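Local coordinates for protein allantoicase (Saccharomyces cerevisiae, PDB 1O59) that hydrolyses allantoate to (S)-ureidoglycolate and urea, a step that lets yeast use purines as a secondary nitrogen source, at residues 128-133 with 141-146; 244-249 with 339-344. All blocks are in the same frame, centred on the assembly; numbering follows the deposited sequence.

Contact 1 lies in the first of the chain's two allantoicase repeats and contact 2 in the second, on opposite sides of the chain's centre. Their centres are 40 Å apart and their nearest atoms about 26 Å, so neither touches the other. Each repeat carries a five-stranded antiparallel sheet with the same strand order. Contact 1 closes the connection between strands 124-130 and 147-154, at one margin of its sheet; contact 2 reaches the middle strand, 336-342, of the other sheet from the short strand 246-247. The first is a loop held on a strand end by a salt-bridge network and an indole, the second a largely buried meeting of two sheets.

Contact 1: 128-133 with 141-146; sequences EALYDE and EDDSRW
R145 and W146 lie against L130 in the long connection of a beta hairpin, where strand 124-130 of the five-stranded antiparallel sheet runs out and the chain returns to strand 147-154. The returning chain makes a type I beta turn from D143 to W146, with an Asx turn inside it: D143 OD1 accepts from R145 N through its anti lone pair. R145 CB packs on L130 CD2 at 3.8 Å; R145 CD passes Y131 O at 4.2 Å, and the bend at chi3 (-59°) brings the guanidinium back side-on to D143. R145 NE reaches D143 OD1 on its syn lone pair and R145 NH2 reaches D143 OD2, each at 2.9 Å and nearly in the guanidinium plane. R145 NH1 points the other way, to D132 OD1 at 3.3 Å, a fairly straight bond between planes set 81° apart, while L130 CD1 sits over one guanidinium face. With an alanine here, the D132 and D143 carboxylates would probably lose the cation that joins them, and one flank of L130 would be uncovered. The leucine's CD2, already against R145 CB, also serves W146, whose NE1 is held by the carbonyl of V140 and whose ring has K178 in a cation-pi contact. A water bridges R145 O and Y131 N. L130 CD2 lies over the W146 indole, 3.8 Å from the centroid of its five-membered ring and 14° off the normal.

Contact 2: 244-249 with 339-344; sequences DGWETK and LTIIPD
W246 drives the outer corner of its indole at I341, and this pair buries the most surface in the contact. The two side chains come from opposite directions: CZ3 and CH2 of the W246 six-membered ring each lie 3.7 Å from I341 CD1, and I341 CG2 stands next to W246 CZ3 at 4.0 Å. In the isoleucine, CG1 sits between the backbone N and the carbonyl carbon (chi1 64°), and the extended chi2 (-179°) then carries CD1 forward to the ring. L339, two residues earlier, adds its CD2 to the same corner, 4.1 Å from W246 CZ3. At the pyrrole end the indole is fixed by its NE1, which is hydrogen-bonded to the carbonyl of D224, while T248 CG2 from its own segment lies over one face, offset toward the rim.

The contact joins two antiparallel sheets of the second allantoicase repeat, which appear to pack as a beta sandwich, consistent with the galactose-binding-domain-like clan of the repeat: 246-247 pairs with 227-228 and 346-354 in one, and 336-342 is the middle strand of the other, between 258-263 and 288-294. No hydrogen bond runs directly between the segments, and apolar groups carry the join. I341 is further hemmed in by V347 and I289, and the indole also rests on A260.

Beyond the cis peptide before P343, D344 takes over, its CB making the closest approach. D344 CB lies 3.2 Å from K249 O and 3.4 Å from T248 OG1, with no hydrogen bond in either case. The polar ends find mates elsewhere: T248 OG1 is bonded to D258 OD2 and to the backbone N of G345, and D344 OD2 meets the hydroxyl of S251.

Contact 1: 128-133 with 141-146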
ATOM      1  N   GLU A 128      16.102   5.791  -7.243  1.00 59.34           N
ATOM      2  CA  GLU A 128      15.995   7.223  -7.545  1.00 59.00           C
ATOM      3  C   GLU A 128      14.535   7.578  -7.710  1.00 58.40           C
ATOM      4  O   GLU A 128      13.672   6.690  -7.879  1.00 57.43           O
ATOM      5  CB  GLU A 128      16.733   7.547  -8.823  1.00 58.96           C
ATOM      6  CG  GLU A 128      18.153   6.986  -8.869  1.00 60.42           C
ATOM      7  CD  GLU A 128      18.972   7.470 -10.062  1.00 60.80           C
ATOM      8  OE1 GLU A 128      18.403   7.996 -11.032  1.00 64.06           O
ATOM      9  OE2 GLU A 128      20.210   7.298 -10.044  1.00 65.09           O
ATOM     10  N   ALA A 129      14.250   8.875  -7.622  1.00 58.33           N
ATOM     11  CA  ALA A 129      12.884   9.373  -7.779  1.00 58.08           C
ATOM     12  C   ALA A 129      12.863  10.694  -8.506  1.00 57.99           C
ATOM     13  O   ALA A 129      13.852  11.399  -8.573  1.00 56.41           O
ATOM     14  CB  ALA A 129      12.197   9.506  -6.427  1.00 58.46           C
ATOM     15  N   LEU A 130      11.718  11.007  -9.087  1.00 58.95           N
ATOM     16  CA  LEU A 130      11.484  12.355  -9.579  1.00 59.73           C
ATOM     17  C   LEU A 130      10.050  12.870  -9.394  1.00 60.32           C
ATOM     18  O   LEU A 130       9.100  12.120  -9.136  1.00 60.27           O
ATOM     19  CB  LEU A 130      11.963  12.503 -11.038  1.00 60.05           C
ATOM     20  CG  LEU A 130      11.255  11.960 -12.294  1.00 59.89           C
ATOM     21  CD1 LEU A 130       9.855  12.584 -12.567  1.00 60.22           C
ATOM     22  CD2 LEU A 130      12.184  12.222 -13.489  1.00 59.29           C
ATOM     23  N   TYR A 131       9.941  14.177  -9.538  1.00 61.03           N
ATOM     24  CA  TYR A 131       8.699  14.891  -9.433  1.00 62.42           C
ATOM     25  C   TYR A 131       8.311  15.446 -10.805  1.00 64.03           C
ATOM     26  O   TYR A 131       8.988  16.324 -11.344  1.00 63.87           O
ATOM     27  CB  TYR A 131       8.835  16.051  -8.451  1.00 61.74           C
ATOM     28  CG  TYR A 131       7.535  16.742  -8.258  1.00 60.91           C
ATOM     29  CD1 TYR A 131       6.551  16.152  -7.493  1.00 61.38           C
ATOM     30  CD2 TYR A 131       7.261  17.963  -8.863  1.00 61.15           C
ATOM     31  CE1 TYR A 131       5.329  16.747  -7.316  1.00 61.27           C
ATOM     32  CE2 TYR A 131       6.031  18.581  -8.684  1.00 61.34           C
ATOM     33  CZ  TYR A 131       5.068  17.952  -7.907  1.00 61.07           C
ATOM     34  OH  TYR A 131       3.838  18.502  -7.676  1.00 61.78           O
ATOM     35  N   ASP A 132       7.209  14.931 -11.347  1.00 66.41           N
ATOM     36  CA  ASP A 132       6.687  15.372 -12.631  1.00 68.24           C
ATOM     37  C   ASP A 132       5.250  15.864 -12.499  1.00 70.24           C
ATOM     38  O   ASP A 132       4.439  15.282 -11.793  1.00 70.33           O
ATOM     39  CB  ASP A 132       6.788  14.238 -13.627  1.00 68.35           C
ATOM     40  CG  ASP A 132       6.142  14.555 -14.933  1.00 67.87           C
ATOM     41  OD1 ASP A 132       6.447  15.615 -15.517  1.00 64.65           O
ATOM     42  OD2 ASP A 132       5.308  13.777 -15.451  1.00 69.89           O
ATOM     43  N   GLU A 133       4.957  16.965 -13.174  1.00 72.99           N
ATOM     44  CA  GLU A 133       3.657  17.624 -13.090  1.00 75.16           C
ATOM     45  C   GLU A 133       2.719  17.158 -14.210  1.00 75.86           C
ATOM     46  O   GLU A 133       1.813  16.367 -13.957  1.00 76.36           O
ATOM     47  CB  GLU A 133       3.865  19.134 -13.133  1.00 75.58           C
ATOM     48  CG  GLU A 133       4.550  19.710 -11.894  1.00 76.92           C
ATOM     49  CD  GLU A 133       3.677  20.737 -11.182  1.00 79.27           C
ATOM     50  OE1 GLU A 133       2.770  20.345 -10.405  1.00 78.93           O
ATOM     51  OE2 GLU A 133       3.902  21.951 -11.420  1.00 79.71           O
ATOM     52  N   GLU A 141      14.649   7.280 -18.788  1.00 57.41           N
ATOM     53  CA  GLU A 141      15.687   6.934 -17.823  1.00 56.73           C
ATOM     54  C   GLU A 141      16.684   8.077 -17.534  1.00 56.58           C
ATOM     55  O   GLU A 141      17.097   8.243 -16.393  1.00 55.99           O
ATOM     56  CB  GLU A 141      16.422   5.694 -18.323  1.00 56.33           C
ATOM     57  CG  GLU A 141      17.311   5.020 -17.310  1.00 55.73           C
ATOM     58  CD  GLU A 141      18.644   5.704 -17.110  1.00 56.91           C
ATOM     59  OE1 GLU A 141      19.231   6.294 -18.086  1.00 52.51           O
ATOM     60  OE2 GLU A 141      19.086   5.636 -15.935  1.00 58.54           O
ATOM     61  N   ASP A 142      17.066   8.854 -18.547  1.00 56.35           N
ATOM     62  CA  ASP A 142      18.148   9.832 -18.377  1.00 56.69           C
ATOM     63  C   ASP A 142      17.658  11.264 -18.142  1.00 55.90           C
ATOM     64  O   ASP A 142      18.361  12.218 -18.397  1.00 55.54           O
ATOM     65  CB  ASP A 142      19.125   9.770 -19.553  1.00 57.19           C
ATOM     66  CG  ASP A 142      18.542  10.338 -20.840  1.00 59.78           C
ATOM     67  OD1 ASP A 142      17.300  10.516 -20.905  1.00 61.09           O
ATOM     68  OD2 ASP A 142      19.262  10.629 -21.837  1.00 62.44           O
ATOM     69  N   ASP A 143      16.453  11.380 -17.602  1.00 56.15           N
ATOM     70  CA  ASP A 143      15.799  12.659 -17.275  1.00 55.77           C
ATOM     71  C   ASP A 143      16.597  13.352 -16.169  1.00 55.51           C
ATOM     72  O   ASP A 143      16.994  12.729 -15.179  1.00 55.72           O
ATOM     73  CB  ASP A 143      14.382  12.317 -16.811  1.00 55.76           C
ATOM     74  CG  ASP A 143      13.499  13.504 -16.605  1.00 55.68           C
ATOM     75  OD1 ASP A 143      13.804  14.402 -15.796  1.00 53.92           O
ATOM     76  OD2 ASP A 143      12.396  13.557 -17.169  1.00 59.10           O
ATOM     77  N   SER A 144      16.835  14.637 -16.329  1.00 55.00           N
ATOM     78  CA  SER A 144      17.694  15.323 -15.410  1.00 54.93           C
ATOM     79  C   SER A 144      17.114  15.429 -14.023  1.00 54.86           C
ATOM     80  O   SER A 144      17.816  15.776 -13.085  1.00 54.25           O
ATOM     81  CB  SER A 144      18.010  16.705 -15.941  1.00 55.49           C
ATOM     82  OG  SER A 144      16.828  17.424 -16.238  1.00 56.82           O
ATOM     83  N   ARG A 145      15.831  15.122 -13.876  1.00 55.44           N
ATOM     84  CA  ARG A 145      15.163  15.305 -12.589  1.00 55.85           C
ATOM     85  C   ARG A 145      15.283  14.113 -11.669  1.00 55.65           C
ATOM     86  O   ARG A 145      14.831  14.182 -10.528  1.00 56.13           O
ATOM     87  CB  ARG A 145      13.692  15.644 -12.793  1.00 55.95           C
ATOM     88  CG  ARG A 145      13.488  16.974 -13.498  1.00 57.27           C
ATOM     89  CD  ARG A 145      12.076  17.221 -13.993  1.00 57.48           C
ATOM     90  NE  ARG A 145      11.660  16.185 -14.935  1.00 59.17           N
ATOM     91  CZ  ARG A 145      10.415  15.975 -15.299  1.00 58.54           C
ATOM     92  NH1 ARG A 145       9.438  16.729 -14.821  1.00 59.32           N
ATOM     93  NH2 ARG A 145      10.140  14.997 -16.143  1.00 59.21           N
ATOM     94  N   TRP A 146      15.876  13.022 -12.151  1.00 55.21           N
ATOM     95  CA  TRP A 146      16.147  11.874 -11.284  1.00 54.89           C
ATOM     96  C   TRP A 146      17.105  12.207 -10.126  1.00 55.02           C
ATOM     97  O   TRP A 146      18.197  12.745 -10.319  1.00 54.56           O
ATOM     98  CB  TRP A 146      16.684  10.683 -12.076  1.00 54.02           C
ATOM     99  CG  TRP A 146      15.668  10.030 -12.939  1.00 53.66           C
ATOM    100  CD1 TRP A 146      15.662   9.962 -14.315  1.00 52.90           C
ATOM    101  CD2 TRP A 146      14.485   9.353 -12.502  1.00 53.56           C
ATOM    102  NE1 TRP A 146      14.557   9.265 -14.744  1.00 53.04           N
ATOM    103  CE2 TRP A 146      13.819   8.880 -13.656  1.00 53.13           C
ATOM    104  CE3 TRP A 146      13.919   9.089 -11.251  1.00 52.63           C
ATOM    105  CZ2 TRP A 146      12.613   8.171 -13.586  1.00 53.61           C
ATOM    106  CZ3 TRP A 146      12.734   8.380 -11.187  1.00 53.15           C
ATOM    107  CH2 TRP A 146      12.090   7.932 -12.346  1.00 53.23           C
TER
HETATM  108  O   HOH W   1      12.558  16.005  -9.443  1.00 45.48           O

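Contact 2: 244-249 with 339-344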
ATOM      1  N   ASP A 244      -8.925  -8.812  -2.612  1.00 67.14           N
ATOM      2  CA  ASP A 244      -8.502  -7.413  -2.502  1.00 67.65           C
ATOM      3  C   ASP A 244      -9.313  -6.558  -1.543  1.00 67.04           C
ATOM      4  O   ASP A 244      -9.381  -5.358  -1.670  1.00 67.29           O
ATOM      5  CB  ASP A 244      -8.388  -6.745  -3.875  1.00 68.50           C
ATOM      6  CG  ASP A 244      -9.649  -6.869  -4.721  1.00 70.92           C
ATOM      7  OD1 ASP A 244     -10.738  -6.598  -4.203  1.00 71.58           O
ATOM      8  OD2 ASP A 244      -9.619  -7.215  -5.938  1.00 76.01           O
ATOM      9  N   GLY A 245      -9.897  -7.191  -0.548  1.00 67.43           N
ATOM     10  CA  GLY A 245     -10.474  -6.489   0.574  1.00 67.33           C
ATOM     11  C   GLY A 245      -9.779  -6.897   1.857  1.00 67.49           C
ATOM     12  O   GLY A 245      -8.612  -7.273   1.849  1.00 67.93           O
ATOM     13  N   TRP A 246     -10.523  -6.791   2.954  1.00 68.08           N
ATOM     14  CA  TRP A 246     -10.075  -7.140   4.279  1.00 68.40           C
ATOM     15  C   TRP A 246     -11.014  -8.206   4.784  1.00 69.22           C
ATOM     16  O   TRP A 246     -12.221  -8.047   4.760  1.00 70.01           O
ATOM     17  CB  TRP A 246     -10.136  -5.923   5.184  1.00 67.96           C
ATOM     18  CG  TRP A 246      -9.857  -6.235   6.627  1.00 67.91           C
ATOM     19  CD1 TRP A 246      -8.802  -6.942   7.142  1.00 66.84           C
ATOM     20  CD2 TRP A 246     -10.669  -5.875   7.735  1.00 67.17           C
ATOM     21  NE1 TRP A 246      -8.905  -7.022   8.509  1.00 65.75           N
ATOM     22  CE2 TRP A 246     -10.050  -6.391   8.898  1.00 65.98           C
ATOM     23  CE3 TRP A 246     -11.872  -5.179   7.866  1.00 66.16           C
ATOM     24  CZ2 TRP A 246     -10.569  -6.201  10.156  1.00 66.89           C
ATOM     25  CZ3 TRP A 246     -12.385  -4.985   9.119  1.00 66.42           C
ATOM     26  CH2 TRP A 246     -11.735  -5.483  10.250  1.00 66.74           C
ATOM     27  N   GLU A 247     -10.449  -9.326   5.191  1.00 70.01           N
ATOM     28  CA  GLU A 247     -11.242 -10.437   5.652  1.00 70.26           C
ATOM     29  C   GLU A 247     -10.576 -11.096   6.838  1.00 69.11           C
ATOM     30  O   GLU A 247      -9.343 -11.258   6.884  1.00 68.88           O
ATOM     31  CB  GLU A 247     -11.418 -11.467   4.556  1.00 70.71           C
ATOM     32  CG  GLU A 247     -12.494 -12.485   4.884  1.00 74.53           C
ATOM     33  CD  GLU A 247     -12.055 -13.923   4.659  1.00 79.13           C
ATOM     34  OE1 GLU A 247     -11.129 -14.423   5.372  1.00 80.52           O
ATOM     35  OE2 GLU A 247     -12.645 -14.540   3.748  1.00 81.18           O
ATOM     36  N   THR A 248     -11.412 -11.475   7.793  1.00 68.01           N
ATOM     37  CA  THR A 248     -10.957 -12.130   8.995  1.00 67.30           C
ATOM     38  C   THR A 248     -11.506 -13.537   9.062  1.00 67.01           C
ATOM     39  O   THR A 248     -12.411 -13.888   8.337  1.00 66.27           O
ATOM     40  CB  THR A 248     -11.373 -11.312  10.216  1.00 66.90           C
ATOM     41  OG1 THR A 248     -12.805 -11.244  10.282  1.00 65.22           O
ATOM     42  CG2 THR A 248     -10.900  -9.861  10.066  1.00 64.33           C
ATOM     43  N   LYS A 249     -10.908 -14.321   9.942  1.00 67.27           N
ATOM     44  CA  LYS A 249     -11.257 -15.705  10.166  1.00 68.13           C
ATOM     45  C   LYS A 249     -12.653 -15.859  10.737  1.00 66.83           C
ATOM     46  O   LYS A 249     -13.183 -14.946  11.388  1.00 66.37           O
ATOM     47  CB  LYS A 249     -10.271 -16.326  11.164  1.00 68.10           C
ATOM     48  CG  LYS A 249      -8.912 -16.651  10.566  1.00 71.41           C
ATOM     49  CD  LYS A 249      -7.719 -16.485  11.582  1.00 72.58           C
ATOM     50  CE  LYS A 249      -6.514 -15.619  10.960  1.00 76.66           C
ATOM     51  NZ  LYS A 249      -5.347 -15.356  11.924  1.00 75.87           N
ATOM     52  N   LEU A 339     -13.548   0.806  12.377  1.00 65.45           N
ATOM     53  CA  LEU A 339     -14.605   0.013  11.771  1.00 65.90           C
ATOM     54  C   LEU A 339     -14.595  -1.295  12.522  1.00 65.65           C
ATOM     55  O   LEU A 339     -13.551  -1.883  12.703  1.00 65.95           O
ATOM     56  CB  LEU A 339     -14.337  -0.209  10.270  1.00 66.05           C
ATOM     57  CG  LEU A 339     -15.119  -1.357   9.599  1.00 66.53           C
ATOM     58  CD1 LEU A 339     -16.646  -1.086   9.569  1.00 66.42           C
ATOM     59  CD2 LEU A 339     -14.568  -1.623   8.170  1.00 67.00           C
ATOM     60  N   THR A 340     -15.759  -1.722  12.981  1.00 65.67           N
ATOM     61  CA  THR A 340     -15.891  -2.912  13.787  1.00 65.47           C
ATOM     62  C   THR A 340     -16.839  -3.783  13.008  1.00 65.38           C
ATOM     63  O   THR A 340     -17.895  -3.302  12.554  1.00 65.49           O
ATOM     64  CB  THR A 340     -16.463  -2.585  15.182  1.00 65.99           C
ATOM     65  OG1 THR A 340     -15.575  -1.714  15.931  1.00 66.37           O
ATOM     66  CG2 THR A 340     -16.569  -3.843  16.051  1.00 65.41           C
ATOM     67  N   ILE A 341     -16.428  -5.031  12.784  1.00 65.25           N
ATOM     68  CA  ILE A 341     -17.255  -6.018  12.074  1.00 65.41           C
ATOM     69  C   ILE A 341     -17.596  -7.120  13.069  1.00 65.27           C
ATOM     70  O   ILE A 341     -16.766  -7.469  13.934  1.00 65.40           O
ATOM     71  CB  ILE A 341     -16.567  -6.564  10.789  1.00 65.96           C
ATOM     72  CG1 ILE A 341     -15.279  -7.356  11.078  1.00 65.08           C
ATOM     73  CG2 ILE A 341     -16.256  -5.418   9.822  1.00 67.45           C
ATOM     74  CD1 ILE A 341     -14.587  -7.861   9.815  1.00 64.32           C
ATOM     75  N   ILE A 342     -18.828  -7.613  12.989  1.00 64.35           N
ATOM     76  CA  ILE A 342     -19.365  -8.443  14.042  1.00 64.43           C
ATOM     77  C   ILE A 342     -19.984  -9.674  13.426  1.00 63.75           C
ATOM     78  O   ILE A 342     -20.797  -9.550  12.524  1.00 62.98           O
ATOM     79  CB  ILE A 342     -20.412  -7.672  14.846  1.00 64.62           C
ATOM     80  CG1 ILE A 342     -19.766  -6.515  15.576  1.00 67.04           C
ATOM     81  CG2 ILE A 342     -21.064  -8.550  15.867  1.00 64.04           C
ATOM     82  CD1 ILE A 342     -20.683  -5.339  15.709  1.00 69.56           C
ATOM     83  N   PRO A 343     -19.623 -10.859  13.919  1.00 62.79           N
ATOM     84  CA  PRO A 343     -18.443 -11.102  14.770  1.00 62.63           C
ATOM     85  C   PRO A 343     -17.086 -11.121  14.010  1.00 63.05           C
ATOM     86  O   PRO A 343     -16.018 -11.050  14.610  1.00 62.62           O
ATOM     87  CB  PRO A 343     -18.739 -12.488  15.340  1.00 62.46           C
ATOM     88  CG  PRO A 343     -19.479 -13.181  14.207  1.00 62.14           C
ATOM     89  CD  PRO A 343     -20.277 -12.116  13.495  1.00 61.78           C
ATOM     90  N   ASP A 344     -17.167 -11.207  12.686  1.00 63.67           N
ATOM     91  CA  ASP A 344     -16.026 -11.358  11.785  1.00 63.42           C
ATOM     92  C   ASP A 344     -16.578 -11.246  10.356  1.00 64.28           C
ATOM     93  O   ASP A 344     -17.788 -11.001  10.147  1.00 64.16           O
ATOM     94  CB  ASP A 344     -15.339 -12.721  11.995  1.00 62.94           C
ATOM     95  CG  ASP A 344     -16.327 -13.902  12.068  1.00 62.69           C
ATOM     96  OD1 ASP A 344     -17.018 -14.170  11.068  1.00 58.29           O
ATOM     97  OD2 ASP A 344     -16.431 -14.661  13.073  1.00 61.81           O
TER